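Local coordinates for protein monosaccharide-transporting ATPase (Actinobacillus succinogenes, PDB 5DTE) that binds D-allose and, as the periplasmic solute-binding component of an ABC transporter, probably hands the sugar on for uptake, at residues L144-L149 against G219-N224; L245-D250 against M264-D269. All blocks are in the same frame, centred on the assembly; numbering follows the deposited sequence.

Interaction 1: L144-L149 against G219-N224; sequences LEAKNL and GIFAAN. With ALL (beta-D-allopyranose), chain E.
In the alpha/beta lobe built on the parallel sheet 157-163, 188-195, 219-222 and 245-247, helix 138-152 packs on the sheet by setting Glu145, Ala146 and Leu149 against Phe221 and the backbone around it. The axes of 144-149 and 219-222 approach to 9.3 Å and run almost antiparallel, at 170°. Glu145 extends across the interface: with CG anti to its own backbone N (chi1 172°), the straight chain brings the carboxylate obliquely against the Phe221 ring, the two planes only 25° apart. OE2 lies 3.2 Å from Phe221 CE1, while CG and CD approach the same ring carbon. Glu145 is buried, and its OE2 is hydrogen-bonded to Ser247 OG, on the neighbouring strand of the sheet. This layering of a helix over a central parallel strand belongs to the type I periplasmic binding protein fold, in which each lobe is a Rossmann-like sandwich. Apolar contacts fill the remainder of the interface. Ala146 CB is 4.0 Å from Phe221 CD1, and Ala178 of helix 169-182 touches both residues. About a turn after Glu145, towards the Gly219 end of the strand, Leu149 uses its CD2 branch, which rests 4.0 Å from Ile220 C and thus meets mainly the strand's backbone, with Phe221 CB a little farther off. Past the strand, Asn224 occupies the N-cap of helix 225-237, where OD1 accepts from Met227 N. The loop that follows the strand reaches the sugar pocket here: Asn224 ND2, weakly bonded to Trp198 O, stands 3.4 Å from C6 of the bound allose.

Interaction 2: L245-D250 against M264-D269; sequences LVSGYD and MQNTID. With ALL (beta-D-allopyranose), chain E.
Asn266 O accepts a hydrogen bond of 2.8 Å from Gly248 N, close to linear at 163°, and also has a CA-H...O contact from Ser247, whose CA is 3.2 Å from that oxygen. Two more backbone bonds flank this one along the shared direction of 245-250 and 264-269. On one side Gln265 N donates to Val246 O over 2.9 Å; on the other, Asp250 N reaches Ile268 O, also over 2.9 Å. Among the side chains, Asn266 brings ND2 to 3.3 Å from Ser247 CB, a packing contact with a carbon; the Ser247 hydroxyl is hydrogen-bonded to Glu145 OE2. Tyr249 starts out away from the partner segment, yet with CG anti to the backbone N (chi1 -162°) its ring comes back under Ile268 CB. That carbon lies over one ring face, offset toward the rim, 4.0 Å from the centroid and 22° off the normal, a CH-pi contact. Thr267 OG1 lies close to Tyr249 N, but the angle is poor, and the hydroxyl bonds to Asp225. At the sugar end, the Asp250 carboxylate accepts from two neighbouring hydroxyls of allose: OD1 takes O3 at 2.6 Å, and OD2 takes O4 at a distance so short that its length is doubtful. Glu67, Asp116, Lys34 and Arg174 also bind the sugar. Strand 245-247, helix 253-261 and strand 267-269 follow one another in a beta-alpha-beta arrangement, the two segments running in nearly the same direction. Met264 touches helices 225-237 and 253-261; helix 138-152 meets Tyr249 and Asn266, and strand 267-269 pairs antiparallel with 301-303.

Interactions 1 and 2 have centres about 6 Å apart and occupy the same lobe, one after the other along the chain. They meet through the sheet: strands 219-222 and 245-247 are neighbours, with Ile220 N 2.7 Å from Leu245 O and Ile220 O 2.8 Å from Ser247 N, both probable hydrogen bonds. Helix 138-152, which supplies one side of interaction 1, also reaches interaction 2 through a hydrogen bond between Asn148 and Gln265. Segments 219-224 and 245-250 both reach allose, through Asn224 and Asp250. Loops after adjacent strands thereby line one pocket, consistent with the cleft between the two lobes of this family.

Interaction 1: L144-L149 against G219-N224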
# COMPACT_ATOMS: atom_id res chain seq x y z
N LEU A 144 5.20 12.82 3.17
CA LEU A 144 6.65 12.68 3.15
C LEU A 144 7.19 12.47 1.73
O LEU A 144 8.24 12.99 1.40
CB LEU A 144 7.09 11.52 4.06
CG LEU A 144 7.14 11.73 5.58
CD1 LEU A 144 7.07 10.38 6.32
CD2 LEU A 144 8.39 12.48 5.98
N GLU A 145 6.46 11.72 0.90
CA GLU A 145 6.93 11.38 -0.44
C GLU A 145 6.80 12.55 -1.40
O GLU A 145 7.66 12.76 -2.25
CB GLU A 145 6.16 10.17 -1.00
CG GLU A 145 6.46 9.86 -2.49
CD GLU A 145 5.43 8.94 -3.17
OE1 GLU A 145 4.82 8.08 -2.50
OE2 GLU A 145 5.24 9.08 -4.39
N ALA A 146 5.72 13.31 -1.28
CA ALA A 146 5.54 14.47 -2.16
C ALA A 146 6.57 15.53 -1.80
O ALA A 146 7.21 16.13 -2.67
CB ALA A 146 4.14 15.02 -2.04
N LYS A 147 6.74 15.71 -0.50
CA LYS A 147 7.61 16.74 0.03
C LYS A 147 9.03 16.57 -0.48
O LYS A 147 9.71 17.55 -0.75
CB LYS A 147 7.60 16.73 1.56
CG LYS A 147 8.02 18.04 2.18
CD LYS A 147 7.48 18.20 3.60
CE LYS A 147 8.01 19.46 4.24
NZ LYS A 147 8.16 20.56 3.25
N ASN A 148 9.45 15.32 -0.62
CA ASN A 148 10.81 15.01 -1.05
C ASN A 148 11.02 15.36 -2.53
O ASN A 148 12.06 15.90 -2.91
CB ASN A 148 11.09 13.53 -0.80
CG ASN A 148 12.54 13.17 -1.03
OD1 ASN A 148 12.90 12.64 -2.09
ND2 ASN A 148 13.39 13.42 -0.03
N LEU A 149 10.02 15.06 -3.34
CA LEU A 149 10.03 15.37 -4.77
C LEU A 149 9.87 16.88 -5.03
O LEU A 149 10.46 17.41 -5.97
CB LEU A 149 8.91 14.60 -5.48
CG LEU A 149 8.59 14.89 -6.95
CD1 LEU A 149 9.61 14.20 -7.87
CD2 LEU A 149 7.15 14.49 -7.29
N GLY A 219 7.74 16.78 -12.76
CA GLY A 219 7.65 15.91 -11.59
C GLY A 219 6.39 15.05 -11.54
O GLY A 219 5.28 15.55 -11.77
N ILE A 220 6.55 13.76 -11.24
CA ILE A 220 5.41 12.85 -11.17
C ILE A 220 5.28 12.09 -9.85
O ILE A 220 6.12 11.26 -9.49
CB ILE A 220 5.45 11.80 -12.29
CG1 ILE A 220 5.40 12.47 -13.66
CG2 ILE A 220 4.29 10.85 -12.12
CD1 ILE A 220 5.57 11.52 -14.78
N PHE A 221 4.20 12.38 -9.15
CA PHE A 221 3.89 11.69 -7.92
C PHE A 221 3.01 10.52 -8.27
O PHE A 221 1.92 10.71 -8.82
CB PHE A 221 3.19 12.63 -6.96
CG PHE A 221 2.75 11.97 -5.69
CD1 PHE A 221 3.58 11.93 -4.59
CD2 PHE A 221 1.49 11.40 -5.58
CE1 PHE A 221 3.17 11.33 -3.42
CE2 PHE A 221 1.09 10.80 -4.42
CZ PHE A 221 1.92 10.76 -3.33
N ALA A 222 3.49 9.31 -7.95
CA ALA A 222 2.71 8.09 -8.13
C ALA A 222 2.41 7.37 -6.79
O ALA A 222 3.33 7.08 -6.01
CB ALA A 222 3.43 7.15 -9.08
N ALA A 223 1.14 7.06 -6.55
CA ALA A 223 0.68 6.51 -5.27
C ALA A 223 1.01 5.01 -4.99
O ALA A 223 0.72 4.54 -3.87
CB ALA A 223 -0.84 6.73 -5.14
N ASN A 224 1.52 4.27 -5.99
CA ASN A 224 2.36 3.13 -5.74
C ASN A 224 3.54 2.92 -6.63
O ASN A 224 3.65 3.51 -7.68
CB ASN A 224 1.54 1.83 -5.60
CG ASN A 224 1.24 1.13 -6.91
OD1 ASN A 224 2.01 1.08 -7.85
ND2 ASN A 224 0.20 0.36 -6.84
C1 ALL E . -2.12 -0.81 -1.37
C2 ALL E . -0.82 -1.23 -0.71
C3 ALL E . 0.31 -1.28 -1.66
C4 ALL E . -0.03 -1.99 -2.93
C5 ALL E . -1.25 -1.30 -3.54
C6 ALL E . -1.59 -1.78 -4.91
O1 ALL E . -3.19 -1.00 -0.53
O2 ALL E . -0.51 -0.26 0.31
O3 ALL E . 0.69 0.09 -2.00
O4 ALL E . 1.08 -1.94 -3.84
O5 ALL E . -2.37 -1.55 -2.64
O6 ALL E . -2.14 -3.08 -4.83

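Interaction 2: L245-D250 against M264-D269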
# COMPACT_ATOMS: atom_id res chain seq x y z
N LEU A 245 11.14 14.21 -12.66
CA LEU A 245 11.46 13.33 -11.54
C LEU A 245 10.20 12.65 -11.01
O LEU A 245 9.16 13.28 -10.86
CB LEU A 245 12.17 14.11 -10.44
CG LEU A 245 13.32 14.98 -10.94
CD1 LEU A 245 13.99 15.74 -9.78
CD2 LEU A 245 14.32 14.13 -11.72
N VAL A 246 10.33 11.37 -10.71
CA VAL A 246 9.20 10.53 -10.35
C VAL A 246 9.38 10.03 -8.91
O VAL A 246 10.49 9.70 -8.50
CB VAL A 246 9.06 9.36 -11.37
CG1 VAL A 246 7.91 8.40 -11.04
CG2 VAL A 246 8.90 9.93 -12.79
N SER A 247 8.29 10.01 -8.14
CA SER A 247 8.28 9.37 -6.82
C SER A 247 7.25 8.24 -6.78
O SER A 247 6.17 8.33 -7.38
CB SER A 247 7.99 10.40 -5.72
OG SER A 247 6.79 11.10 -6.00
N GLY A 248 7.59 7.17 -6.06
CA GLY A 248 6.70 6.03 -5.92
C GLY A 248 6.42 5.67 -4.48
O GLY A 248 6.77 6.42 -3.57
N TYR A 249 5.82 4.51 -4.27
CA TYR A 249 5.35 4.13 -2.94
C TYR A 249 5.20 2.62 -2.81
O TYR A 249 4.41 2.05 -3.54
CB TYR A 249 4.01 4.79 -2.64
CG TYR A 249 3.64 4.82 -1.18
CD1 TYR A 249 3.69 6.02 -0.46
CD2 TYR A 249 3.22 3.67 -0.52
CE1 TYR A 249 3.35 6.06 0.89
CE2 TYR A 249 2.88 3.71 0.84
CZ TYR A 249 2.94 4.91 1.53
OH TYR A 249 2.60 4.96 2.86
N ASP A 250 5.99 2.03 -1.90
CA ASP A 250 5.94 0.63 -1.42
C ASP A 250 7.35 0.13 -1.08
O ASP A 250 7.56 -0.60 -0.11
CB ASP A 250 5.30 -0.35 -2.42
CG ASP A 250 3.78 -0.30 -2.41
OD1 ASP A 250 3.21 0.41 -1.56
OD2 ASP A 250 3.16 -0.96 -3.26
N MET A 264 14.59 7.07 -10.54
CA MET A 264 13.57 7.58 -9.62
C MET A 264 14.15 8.50 -8.54
O MET A 264 15.31 8.39 -8.17
CB MET A 264 12.84 6.44 -8.93
CG MET A 264 11.78 5.76 -9.77
SD MET A 264 10.64 4.99 -8.63
CE MET A 264 10.25 3.52 -9.55
N GLN A 265 13.31 9.40 -8.04
CA GLN A 265 13.72 10.30 -6.98
C GLN A 265 13.63 9.61 -5.63
O GLN A 265 14.60 9.56 -4.88
CB GLN A 265 12.85 11.55 -6.97
CG GLN A 265 12.99 12.34 -5.69
CD GLN A 265 14.39 12.89 -5.51
OE1 GLN A 265 15.08 13.20 -6.49
NE2 GLN A 265 14.82 13.01 -4.25
N ASN A 266 12.45 9.06 -5.34
CA ASN A 266 12.23 8.33 -4.11
C ASN A 266 11.07 7.37 -4.22
O ASN A 266 10.24 7.49 -5.11
CB ASN A 266 11.97 9.30 -2.97
CG ASN A 266 10.57 9.87 -3.01
OD1 ASN A 266 9.63 9.27 -2.47
ND2 ASN A 266 10.42 11.02 -3.65
N THR A 267 11.02 6.43 -3.28
CA THR A 267 9.83 5.63 -3.01
C THR A 267 9.74 5.56 -1.51
O THR A 267 10.71 5.89 -0.84
CB THR A 267 9.90 4.23 -3.62
OG1 THR A 267 8.60 3.63 -3.61
CG2 THR A 267 10.84 3.36 -2.83
N ILE A 268 8.59 5.16 -0.97
CA ILE A 268 8.44 4.99 0.48
C ILE A 268 8.44 3.50 0.81
O ILE A 268 7.54 2.79 0.37
CB ILE A 268 7.15 5.63 1.04
CG1 ILE A 268 7.25 7.16 1.06
CG2 ILE A 268 6.85 5.12 2.44
CD1 ILE A 268 7.90 7.75 2.33
N ASP A 269 9.45 3.04 1.55
CA ASP A 269 9.45 1.65 2.00
C ASP A 269 8.45 1.53 3.12
O ASP A 269 8.59 2.12 4.20
CB ASP A 269 10.84 1.17 2.45
CG ASP A 269 10.89 -0.35 2.70
OD1 ASP A 269 9.94 -1.06 2.31
OD2 ASP A 269 11.89 -0.84 3.28
C1 ALL E . -2.12 -0.81 -1.37
C2 ALL E . -0.82 -1.23 -0.71
C3 ALL E . 0.31 -1.28 -1.66
C4 ALL E . -0.03 -1.99 -2.93
C5 ALL E . -1.25 -1.30 -3.54
C6 ALL E . -1.59 -1.78 -4.91
O1 ALL E . -3.19 -1.00 -0.53
O2 ALL E . -0.51 -0.26 0.31
O3 ALL E . 0.69 0.09 -2.00
O4 ALL E . 1.08 -1.94 -3.84
O5 ALL E . -2.37 -1.55 -2.64
O6 ALL E . -2.14 -3.08 -4.83